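SusD superfamily protein (Bacteroides vulgatus, PDB 3MYV) probably binds polysaccharide or oligosaccharide at the bacterial outer membrane, in the manner of SusD-type glycan-capturing lipoproteins. Local coordinates at residues Tyr428-Phe439 against Glu446-Asn454; Val16-Leu26 against Ile82-Ile93. All coordinates share one frame; numbering follows the deposited sequence.

Interaction 1 (Tyr428-Phe439 against Glu446-Asn454); sequences YKCVLPIPEDQF and EQNPGYPKN
The ring of Y451 is clamped between P433 and Y428. P433 CB lies 3.5 Å from the Y451 ring centroid and almost on its normal, a CH-pi contact over the middle of one face. Against the opposite face Y428 turns its edge, CE2 first, in a T-shaped pair with ring planes 69° apart. Y428 also packs on the backbone of G450, in the type II turn N448-Y451, with CD2 3.5 Å from G450 C. Within the plane of the Y451 ring, OH donates to V431 O at 2.7 Å, so the hydroxyl fixes the ring lengthwise while its two faces are gripped.

Q447 docks on the backbone of I434 through both ends of its amide. Its NE2 gives a nearly straight bond (170°) to I434 O, and I434 N returns one to Q447 OE1 at 2.8 Å; both run in the carbonyl planes, on lone pairs. The chain reaches there by a bend at chi2 (53°), and OE1 also accepts from N448 N, which is tilted out of the amide plane. N448 ND2 uses one of its hydrogens for L432 O, at 2.8 Å and in its own amide plane.

Farther along, F439 meets Q447 NE2 with its ring edge, while K453 CE lies over one face, 4.0 Å from the centroid. K453 NZ itself is bound by M445 O and P443 O.

The C-terminal tail of this SusD-family protein is thus folded back on the loop that leads into helix 438-441. R157, at the start of strand 157-159, bonds N448 OD1 and E446 O, and F128, the last residue of helix 103-128, takes a second bond from N448 ND2.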
loop_
_atom_site.group_PDB
_atom_site.type_symbol
_atom_site.label_atom_id
_atom_site.label_comp_id
_atom_site.label_asym_id
_atom_site.label_seq_id
_atom_site.Cartn_x
_atom_site.Cartn_y
_atom_site.Cartn_z
ATOM N N TYR A 428 -7.048 -20.407 1.547
ATOM C CA TYR A 428 -8.051 -19.951 0.581
ATOM C C TYR A 428 -8.488 -18.522 0.849
ATOM O O TYR A 428 -8.956 -17.828 -0.069
ATOM C CB TYR A 428 -9.242 -20.910 0.485
ATOM C CG TYR A 428 -10.307 -20.796 1.564
ATOM C CD1 TYR A 428 -10.149 -21.405 2.801
ATOM C CD2 TYR A 428 -11.488 -20.124 1.323
ATOM C CE1 TYR A 428 -11.123 -21.323 3.775
ATOM C CE2 TYR A 428 -12.473 -20.041 2.273
ATOM C CZ TYR A 428 -12.287 -20.639 3.508
ATOM O OH TYR A 428 -13.266 -20.543 4.468
ATOM N N LYS A 429 -8.305 -18.067 2.092
ATOM C CA LYS A 429 -8.700 -16.703 2.442
ATOM C C LYS A 429 -7.548 -15.714 2.338
ATOM O O LYS A 429 -7.680 -14.582 2.807
ATOM C CB LYS A 429 -9.387 -16.672 3.808
ATOM C CG LYS A 429 -10.682 -17.481 3.784
ATOM C CD LYS A 429 -11.575 -17.206 4.945
ATOM C CE LYS A 429 -11.082 -17.871 6.224
ATOM N NZ LYS A 429 -12.127 -17.787 7.277
ATOM N N CYS A 430 -6.436 -16.115 1.700
ATOM C CA CYS A 430 -5.385 -15.140 1.355
ATOM C C CYS A 430 -5.794 -14.207 0.222
ATOM O O CYS A 430 -5.069 -13.255 -0.104
ATOM C CB CYS A 430 -4.026 -15.806 1.053
ATOM S SG CYS A 430 -3.874 -16.545 -0.631
ATOM N N VAL A 431 -6.969 -14.467 -0.354
ATOM C CA VAL A 431 -7.687 -13.531 -1.200
ATOM C C VAL A 431 -9.086 -13.324 -0.652
ATOM O O VAL A 431 -9.629 -14.195 0.043
ATOM C CB VAL A 431 -7.791 -14.019 -2.668
ATOM C CG1 VAL A 431 -6.395 -14.034 -3.324
ATOM C CG2 VAL A 431 -8.457 -15.407 -2.753
ATOM N N LEU A 432 -9.650 -12.157 -0.949
ATOM C CA LEU A 432 -11.054 -11.877 -0.620
ATOM C C LEU A 432 -11.980 -12.592 -1.575
ATOM O O LEU A 432 -11.584 -12.921 -2.714
ATOM C CB LEU A 432 -11.343 -10.383 -0.706
ATOM C CG LEU A 432 -10.727 -9.505 0.374
ATOM C CD1 LEU A 432 -10.867 -8.062 -0.042
ATOM C CD2 LEU A 432 -11.316 -9.736 1.788
ATOM N N PRO A 433 -13.219 -12.871 -1.123
ATOM C CA PRO A 433 -14.164 -13.436 -2.078
ATOM C C PRO A 433 -14.745 -12.370 -3.029
ATOM O O PRO A 433 -14.819 -11.175 -2.692
ATOM C CB PRO A 433 -15.247 -14.006 -1.179
ATOM C CG PRO A 433 -15.289 -13.013 -0.026
ATOM C CD PRO A 433 -13.840 -12.642 0.195
ATOM N N ILE A 434 -15.124 -12.819 -4.218
ATOM C CA ILE A 434 -15.893 -12.023 -5.155
ATOM C C ILE A 434 -17.268 -11.744 -4.501
ATOM O O ILE A 434 -17.910 -12.690 -4.011
ATOM C CB ILE A 434 -16.074 -12.770 -6.524
ATOM C CG1 ILE A 434 -14.725 -13.179 -7.158
ATOM C CG2 ILE A 434 -16.912 -11.909 -7.493
ATOM C CD1 ILE A 434 -13.751 -12.049 -7.443
ATOM N N PRO A 435 -17.710 -10.477 -4.469
ATOM C CA PRO A 435 -19.015 -10.160 -3.869
ATOM C C PRO A 435 -20.151 -10.899 -4.555
ATOM O O PRO A 435 -20.197 -10.968 -5.792
ATOM C CB PRO A 435 -19.165 -8.649 -4.086
ATOM C CG PRO A 435 -17.758 -8.163 -4.261
ATOM C CD PRO A 435 -16.995 -9.258 -4.892
ATOM N N GLU A 436 -21.070 -11.407 -3.751
ATOM C CA GLU A 436 -22.169 -12.239 -4.228
ATOM C C GLU A 436 -22.964 -11.540 -5.351
ATOM O O GLU A 436 -23.372 -12.182 -6.331
ATOM C CB GLU A 436 -23.089 -12.585 -3.060
ATOM C CG GLU A 436 -24.280 -13.463 -3.414
ATOM C CD GLU A 436 -25.150 -13.802 -2.203
ATOM O OE1 GLU A 436 -25.866 -12.908 -1.695
ATOM O OE2 GLU A 436 -25.137 -14.975 -1.783
ATOM N N ASP A 437 -23.153 -10.226 -5.228
ATOM C CA ASP A 437 -23.969 -9.519 -6.219
ATOM C C ASP A 437 -23.397 -9.471 -7.625
ATOM O O ASP A 437 -24.150 -9.217 -8.575
ATOM C CB ASP A 437 -24.429 -8.135 -5.741
ATOM C CG ASP A 437 -23.314 -7.162 -5.559
ATOM O OD1 ASP A 437 -22.121 -7.528 -5.690
ATOM O OD2 ASP A 437 -23.656 -5.995 -5.254
ATOM N N GLN A 438 -22.091 -9.752 -7.786
ATOM C CA GLN A 438 -21.546 -9.949 -9.131
ATOM C C GLN A 438 -22.209 -11.097 -9.899
ATOM O O GLN A 438 -22.267 -11.044 -11.123
ATOM C CB GLN A 438 -20.018 -10.168 -9.087
ATOM C CG GLN A 438 -19.297 -9.034 -8.401
ATOM C CD GLN A 438 -19.769 -7.644 -8.829
ATOM O OE1 GLN A 438 -20.473 -6.926 -8.071
ATOM N NE2 GLN A 438 -19.390 -7.255 -10.037
ATOM N N PHE A 439 -22.737 -12.101 -9.214
ATOM C CA PHE A 439 -23.344 -13.263 -9.887
ATOM C C PHE A 439 -24.753 -13.020 -10.444
ATOM O O PHE A 439 -25.289 -13.864 -11.168
ATOM C CB PHE A 439 -23.258 -14.516 -8.984
ATOM C CG PHE A 439 -21.860 -14.774 -8.505
ATOM C CD1 PHE A 439 -20.869 -15.142 -9.403
ATOM C CD2 PHE A 439 -21.511 -14.580 -7.183
ATOM C CE1 PHE A 439 -19.562 -15.349 -8.978
ATOM C CE2 PHE A 439 -20.201 -14.794 -6.749
ATOM C CZ PHE A 439 -19.227 -15.154 -7.646
ATOM N N GLU A 446 -16.488 -17.250 -11.844
ATOM C CA GLU A 446 -15.985 -18.104 -10.776
ATOM C C GLU A 446 -15.783 -17.343 -9.484
ATOM O O GLU A 446 -15.288 -16.236 -9.491
ATOM C CB GLU A 446 -14.673 -18.738 -11.190
ATOM C CG GLU A 446 -14.837 -19.528 -12.459
ATOM C CD GLU A 446 -13.974 -20.743 -12.502
ATOM O OE1 GLU A 446 -14.262 -21.681 -11.735
ATOM O OE2 GLU A 446 -13.028 -20.765 -13.316
ATOM N N GLN A 447 -16.161 -17.971 -8.376
ATOM C CA GLN A 447 -15.832 -17.493 -7.042
ATOM C C GLN A 447 -14.417 -17.982 -6.747
ATOM O O GLN A 447 -13.960 -18.985 -7.323
ATOM C CB GLN A 447 -16.836 -18.019 -6.021
ATOM C CG GLN A 447 -16.627 -17.579 -4.569
ATOM C CD GLN A 447 -16.510 -16.104 -4.402
ATOM O OE1 GLN A 447 -15.404 -15.548 -4.475
ATOM N NE2 GLN A 447 -17.659 -15.429 -4.208
ATOM N N ASN A 448 -13.700 -17.264 -5.902
ATOM C CA ASN A 448 -12.396 -17.748 -5.460
ATOM C C ASN A 448 -12.557 -19.091 -4.743
ATOM O O ASN A 448 -13.547 -19.319 -4.055
ATOM C CB ASN A 448 -11.672 -16.704 -4.593
ATOM C CG ASN A 448 -10.956 -15.673 -5.439
ATOM O OD1 ASN A 448 -10.490 -15.996 -6.534
ATOM N ND2 ASN A 448 -10.872 -14.422 -4.960
ATOM N N PRO A 449 -11.592 -19.992 -4.942
ATOM C CA PRO A 449 -11.698 -21.364 -4.428
ATOM C C PRO A 449 -11.886 -21.356 -2.912
ATOM O O PRO A 449 -11.364 -20.475 -2.235
ATOM C CB PRO A 449 -10.341 -22.001 -4.790
ATOM C CG PRO A 449 -9.510 -20.978 -5.312
ATOM C CD PRO A 449 -10.329 -19.755 -5.663
ATOM N N GLY A 450 -12.679 -22.289 -2.400
ATOM C CA GLY A 450 -12.877 -22.420 -0.960
ATOM C C GLY A 450 -14.086 -21.675 -0.440
ATOM O O GLY A 450 -14.740 -22.124 0.500
ATOM N N TYR A 451 -14.397 -20.531 -1.037
ATOM C CA TYR A 451 -15.518 -19.738 -0.588
ATOM C C TYR A 451 -16.824 -20.389 -1.054
ATOM O O TYR A 451 -16.819 -21.076 -2.065
ATOM C CB TYR A 451 -15.403 -18.306 -1.129
ATOM C CG TYR A 451 -14.394 -17.441 -0.411
ATOM C CD1 TYR A 451 -14.661 -16.942 0.849
ATOM C CD2 TYR A 451 -13.167 -17.123 -0.996
ATOM C CE1 TYR A 451 -13.748 -16.128 1.517
ATOM C CE2 TYR A 451 -12.254 -16.307 -0.348
ATOM C CZ TYR A 451 -12.555 -15.813 0.910
ATOM O OH TYR A 451 -11.663 -15.016 1.577
ATOM N N PRO A 452 -17.935 -20.196 -0.313
ATOM C CA PRO A 452 -19.227 -20.727 -0.782
ATOM C C PRO A 452 -19.765 -19.929 -1.964
ATOM O O PRO A 452 -19.381 -18.771 -2.152
ATOM C CB PRO A 452 -20.151 -20.542 0.419
ATOM C CG PRO A 452 -19.589 -19.378 1.164
ATOM C CD PRO A 452 -18.066 -19.514 0.982
ATOM N N LYS A 453 -20.602 -20.564 -2.774
ATOM C CA LYS A 453 -21.367 -19.889 -3.827
ATOM C C LYS A 453 -22.831 -20.333 -3.652
ATOM O O LYS A 453 -23.158 -21.482 -3.879
ATOM C CB LYS A 453 -20.797 -20.240 -5.209
ATOM C CG LYS A 453 -21.289 -19.329 -6.347
ATOM C CD LYS A 453 -20.504 -19.510 -7.657
ATOM C CE LYS A 453 -21.220 -18.803 -8.835
ATOM N NZ LYS A 453 -20.568 -19.032 -10.177
ATOM N N ASN A 454 -23.672 -19.425 -3.170
ATOM C CA ASN A 454 -25.070 -19.739 -2.847
ATOM C C ASN A 454 -25.838 -20.037 -4.133
ATOM O O ASN A 454 -25.626 -19.342 -5.125
ATOM C CB ASN A 454 -25.739 -18.599 -2.104
ATOM C CG ASN A 454 -26.922 -19.071 -1.279
ATOM O OD1 ASN A 454 -26.729 -19.620 -0.189
ATOM N ND2 ASN A 454 -28.152 -18.878 -1.792
ATOM O OXT ASN A 454 -26.621 -20.983 -4.205
HETATM O O HOH W 1 -9.598 -18.568 -2.621
HETATM O O HOH W 2 -25.161 -16.325 -4.694
#

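Interaction 2 (Val16-Leu26 against Ile82-Ile93); sequences VDNAVNGLYDL and ILREAWNILNAI
Helices 16-26 and 82-93 run antiparallel, their axes 169° apart in direction and 10.0 Å apart at closest approach, with L23 opposite I82 at one end and V16 opposite I89 at the other. They form an antiparallel helix pair in the N-terminal part of a SusD-type, TPR-related fold, and the interface is made of apolar side chains and the aliphatic part of E85, meshing by knobs-into-holes.

Two knobs point in opposite senses. I89 enters the hole formed by V16, A19, V20 and L23. Its CG1 stands beside the backbone N (chi1 -69°), and the extended chain carries CD1 to A19 CB at 3.6 Å; the same methyl lies near V20 CG2, while I89 CG2 faces V16 CG1. From the other helix L23 fills the hole among I82, E85, A86 and I89. Its two methyls divide the work: CD2 rests on the backbone at A86 N and on E85 CB, each at 3.7 Å, and CD1 turns to A86 CB. The two knobs also meet each other tip to tip, L23 CD1 lying 3.9 Å from I89 CD1.

Beyond these knobs the seam continues to both ends. V16 CG1 meets I93 CD1, the two chains nearly perpendicular. Small residues, A19 and A86, allow the branched chains opposite them to come close to the backbone. Helix 103-128 covers one flank, where T113 touches V20 and I117 touches A86.

At the remaining end, L26 and I82 lie alongside each other, pointing opposite ways, bringing L26 CB within 3.6 Å of I82 CG1 and leaving I82 CD1 4.0 Å from both L26 CB and the L26 carbonyl carbon.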
loop_
_atom_site.group_PDB
_atom_site.type_symbol
_atom_site.label_atom_id
_atom_site.label_comp_id
_atom_site.label_asym_id
_atom_site.label_seq_id
_atom_site.Cartn_x
_atom_site.Cartn_y
_atom_site.Cartn_z
ATOM N N VAL A 16 -10.452 18.998 -16.627
ATOM C CA VAL A 16 -9.766 17.713 -16.505
ATOM C C VAL A 16 -9.045 17.628 -15.166
ATOM O O VAL A 16 -9.117 16.593 -14.497
ATOM C CB VAL A 16 -8.796 17.419 -17.655
ATOM C CG1 VAL A 16 -8.062 16.102 -17.397
ATOM C CG2 VAL A 16 -9.599 17.353 -19.014
ATOM N N ASP A 17 -8.375 18.712 -14.780
ATOM C CA ASP A 17 -7.629 18.748 -13.505
ATOM C C ASP A 17 -8.592 18.463 -12.349
ATOM O O ASP A 17 -8.279 17.680 -11.438
ATOM C CB ASP A 17 -6.911 20.100 -13.349
ATOM C CG ASP A 17 -5.944 20.138 -12.182
ATOM O OD1 ASP A 17 -5.419 19.080 -11.781
ATOM O OD2 ASP A 17 -5.680 21.244 -11.656
ATOM N N ASN A 18 -9.769 19.090 -12.398
ATOM C CA ASN A 18 -10.805 18.886 -11.378
ATOM C C ASN A 18 -11.337 17.470 -11.338
ATOM O O ASN A 18 -11.549 16.921 -10.249
ATOM C CB ASN A 18 -11.965 19.868 -11.563
ATOM C CG ASN A 18 -11.552 21.314 -11.298
ATOM O OD1 ASN A 18 -10.632 21.587 -10.519
ATOM N ND2 ASN A 18 -12.220 22.239 -11.961
ATOM N N ALA A 19 -11.537 16.868 -12.512
ATOM C CA ALA A 19 -11.969 15.474 -12.578
ATOM C C ALA A 19 -10.902 14.577 -11.933
ATOM O O ALA A 19 -11.219 13.666 -11.155
ATOM C CB ALA A 19 -12.228 15.048 -14.044
ATOM N N VAL A 20 -9.630 14.837 -12.252
ATOM C CA VAL A 20 -8.532 14.002 -11.734
ATOM C C VAL A 20 -8.467 14.144 -10.222
ATOM O O VAL A 20 -8.392 13.139 -9.508
ATOM C CB VAL A 20 -7.160 14.305 -12.425
ATOM C CG1 VAL A 20 -6.007 13.578 -11.709
ATOM C CG2 VAL A 20 -7.237 13.901 -13.915
ATOM N N ASN A 21 -8.597 15.382 -9.736
ATOM C CA ASN A 21 -8.681 15.644 -8.299
ATOM C C ASN A 21 -9.767 14.788 -7.601
ATOM O O ASN A 21 -9.532 14.223 -6.519
ATOM C CB ASN A 21 -8.937 17.139 -8.079
ATOM C CG ASN A 21 -8.393 17.633 -6.781
ATOM O OD1 ASN A 21 -7.188 17.773 -6.626
ATOM N ND2 ASN A 21 -9.281 17.890 -5.826
ATOM N N GLY A 22 -10.931 14.670 -8.235
ATOM C CA GLY A 22 -12.058 13.856 -7.729
ATOM C C GLY A 22 -11.730 12.368 -7.572
ATOM O O GLY A 22 -12.291 11.673 -6.716
ATOM N N LEU A 23 -10.839 11.864 -8.413
ATOM C CA LEU A 23 -10.363 10.483 -8.262
ATOM C C LEU A 23 -9.681 10.305 -6.897
ATOM O O LEU A 23 -9.911 9.314 -6.203
ATOM C CB LEU A 23 -9.410 10.094 -9.384
ATOM C CG LEU A 23 -9.866 10.224 -10.845
ATOM C CD1 LEU A 23 -8.669 9.883 -11.761
ATOM C CD2 LEU A 23 -11.096 9.348 -11.159
ATOM N N TYR A 24 -8.876 11.286 -6.491
ATOM C CA TYR A 24 -8.217 11.191 -5.185
ATOM C C TYR A 24 -9.186 11.406 -4.027
ATOM O O TYR A 24 -9.068 10.742 -2.988
ATOM C CB TYR A 24 -7.069 12.163 -5.083
ATOM C CG TYR A 24 -5.946 11.894 -6.042
ATOM C CD1 TYR A 24 -5.968 12.417 -7.328
ATOM C CD2 TYR A 24 -4.848 11.127 -5.658
ATOM C CE1 TYR A 24 -4.898 12.215 -8.208
ATOM C CE2 TYR A 24 -3.794 10.904 -6.512
ATOM C CZ TYR A 24 -3.820 11.441 -7.798
ATOM O OH TYR A 24 -2.761 11.262 -8.642
ATOM N N ASP A 25 -10.154 12.311 -4.191
ATOM C CA ASP A 25 -11.239 12.414 -3.206
ATOM C C ASP A 25 -11.873 11.028 -2.960
ATOM O O ASP A 25 -12.083 10.645 -1.825
ATOM C CB ASP A 25 -12.328 13.419 -3.622
ATOM C CG ASP A 25 -11.847 14.858 -3.618
ATOM O OD1 ASP A 25 -10.813 15.158 -2.990
ATOM O OD2 ASP A 25 -12.504 15.692 -4.267
ATOM N N LEU A 26 -12.181 10.289 -4.032
ATOM C CA LEU A 26 -12.786 8.976 -3.887
ATOM C C LEU A 26 -11.830 8.008 -3.180
ATOM O O LEU A 26 -12.228 7.161 -2.364
ATOM C CB LEU A 26 -13.177 8.406 -5.272
ATOM C CG LEU A 26 -14.347 9.108 -5.944
ATOM C CD1 LEU A 26 -14.448 8.818 -7.477
ATOM C CD2 LEU A 26 -15.647 8.733 -5.201
ATOM N N ILE A 82 -13.574 4.105 -9.014
ATOM C CA ILE A 82 -12.537 5.014 -9.454
ATOM C C ILE A 82 -12.071 4.678 -10.874
ATOM O O ILE A 82 -11.885 5.580 -11.704
ATOM C CB ILE A 82 -11.360 5.047 -8.456
ATOM C CG1 ILE A 82 -11.792 5.623 -7.098
ATOM C CG2 ILE A 82 -10.188 5.894 -9.010
ATOM C CD1 ILE A 82 -10.803 5.307 -5.936
ATOM N N LEU A 83 -11.896 3.391 -11.159
ATOM C CA LEU A 83 -11.510 2.948 -12.501
ATOM C C LEU A 83 -12.509 3.401 -13.574
ATOM O O LEU A 83 -12.125 3.838 -14.634
ATOM C CB LEU A 83 -11.385 1.419 -12.522
ATOM C CG LEU A 83 -10.061 0.862 -11.969
ATOM C CD1 LEU A 83 -10.169 -0.620 -11.578
ATOM C CD2 LEU A 83 -8.902 1.050 -12.980
ATOM N N ARG A 84 -13.799 3.295 -13.288
ATOM C CA ARG A 84 -14.808 3.775 -14.207
ATOM C C ARG A 84 -14.673 5.265 -14.440
ATOM O O ARG A 84 -14.723 5.709 -15.601
ATOM C CB ARG A 84 -16.230 3.505 -13.664
ATOM C CG ARG A 84 -17.338 4.153 -14.530
ATOM C CD ARG A 84 -18.635 4.333 -13.759
ATOM N NE ARG A 84 -19.447 3.129 -13.841
ATOM N N GLU A 85 -14.558 6.052 -13.365
ATOM C CA GLU A 85 -14.437 7.530 -13.523
ATOM C C GLU A 85 -13.136 7.898 -14.257
ATOM O O GLU A 85 -13.112 8.829 -15.108
ATOM C CB GLU A 85 -14.512 8.276 -12.172
ATOM C CG GLU A 85 -15.819 8.123 -11.410
ATOM C CD GLU A 85 -17.002 8.707 -12.147
ATOM O OE1 GLU A 85 -16.987 9.915 -12.422
ATOM O OE2 GLU A 85 -17.945 7.960 -12.459
ATOM N N ALA A 86 -12.069 7.158 -13.968
ATOM C CA ALA A 86 -10.774 7.396 -14.606
ATOM C C ALA A 86 -10.851 7.159 -16.122
ATOM O O ALA A 86 -10.331 7.947 -16.918
ATOM C CB ALA A 86 -9.704 6.510 -13.991
ATOM N N TRP A 87 -11.484 6.063 -16.515
ATOM C CA TRP A 87 -11.634 5.773 -17.948
ATOM C C TRP A 87 -12.545 6.786 -18.645
ATOM O O TRP A 87 -12.344 7.067 -19.820
ATOM C CB TRP A 87 -12.102 4.327 -18.187
ATOM C CG TRP A 87 -10.943 3.394 -18.237
ATOM C CD1 TRP A 87 -10.499 2.581 -17.235
ATOM C CD2 TRP A 87 -10.057 3.179 -19.348
ATOM N NE1 TRP A 87 -9.397 1.874 -17.654
ATOM C CE2 TRP A 87 -9.097 2.233 -18.939
ATOM C CE3 TRP A 87 -9.973 3.710 -20.642
ATOM C CZ2 TRP A 87 -8.081 1.777 -19.791
ATOM C CZ3 TRP A 87 -8.957 3.269 -21.478
ATOM C CH2 TRP A 87 -8.038 2.295 -21.056
ATOM N N ASN A 88 -13.523 7.347 -17.931
ATOM C CA ASN A 88 -14.344 8.435 -18.503
ATOM C C ASN A 88 -13.477 9.654 -18.832
ATOM O O ASN A 88 -13.671 10.298 -19.876
ATOM C CB ASN A 88 -15.514 8.804 -17.579
ATOM C CG ASN A 88 -16.598 7.726 -17.568
ATOM O OD1 ASN A 88 -16.703 6.936 -18.508
ATOM N ND2 ASN A 88 -17.414 7.704 -16.522
ATOM N N ILE A 89 -12.480 9.910 -17.988
ATOM C CA ILE A 89 -11.533 11.016 -18.219
ATOM C C ILE A 89 -10.700 10.727 -19.457
ATOM O O ILE A 89 -10.604 11.573 -20.353
ATOM C CB ILE A 89 -10.635 11.262 -16.988
ATOM C CG1 ILE A 89 -11.461 11.827 -15.829
ATOM C CG2 ILE A 89 -9.455 12.169 -17.327
ATOM C CD1 ILE A 89 -10.729 11.829 -14.472
ATOM N N LEU A 90 -10.105 9.532 -19.525
ATOM C CA LEU A 90 -9.250 9.184 -20.658
ATOM C C LEU A 90 -10.046 9.260 -21.960
ATOM O O LEU A 90 -9.550 9.777 -22.961
ATOM C CB LEU A 90 -8.652 7.776 -20.515
ATOM C CG LEU A 90 -7.626 7.530 -19.399
ATOM C CD1 LEU A 90 -6.990 6.126 -19.538
ATOM C CD2 LEU A 90 -6.551 8.624 -19.401
ATOM N N ASN A 91 -11.282 8.763 -21.934
ATOM C CA ASN A 91 -12.113 8.743 -23.138
ATOM C C ASN A 91 -12.424 10.157 -23.618
ATOM O O ASN A 91 -12.335 10.436 -24.818
ATOM C CB ASN A 91 -13.403 7.958 -22.923
ATOM C CG ASN A 91 -14.130 7.698 -24.221
ATOM O OD1 ASN A 91 -15.220 8.214 -24.441
ATOM N ND2 ASN A 91 -13.509 6.922 -25.100
ATOM N N ALA A 92 -12.779 11.049 -22.697
ATOM C CA ALA A 92 -13.011 12.454 -23.057
ATOM C C ALA A 92 -11.775 13.025 -23.765
ATOM O O ALA A 92 -11.887 13.639 -24.831
ATOM C CB ALA A 92 -13.353 13.273 -21.842
ATOM N N ILE A 93 -10.602 12.802 -23.184
ATOM C CA ILE A 93 -9.341 13.300 -23.754
ATOM C C ILE A 93 -9.090 12.709 -25.146
ATOM O O ILE A 93 -8.778 13.425 -26.098
ATOM C CB ILE A 93 -8.135 13.009 -22.808
ATOM C CG1 ILE A 93 -8.323 13.764 -21.495
ATOM C CG2 ILE A 93 -6.794 13.401 -23.477
ATOM C CD1 ILE A 93 -7.360 13.393 -20.432
#

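Overall arrangement
From the N terminus, interaction 2 comes first: helix 13-27 is joined to helix 77-94 across a loop that includes helices 36-43 and 56-61. The chain then passes through the rest of the fold before interaction 1 closes a short turn-back at the C terminus, with six residues between 428-439 and 446-454. The two contacts are therefore in series, neither nested nor crossing. The centres of interaction 1 and interaction 2 are about 29 Å apart, and the two do not touch. Helix 103-128 links them indirectly, packing along the helix pair of interaction 2 and ending at the C-terminal contact of interaction 1.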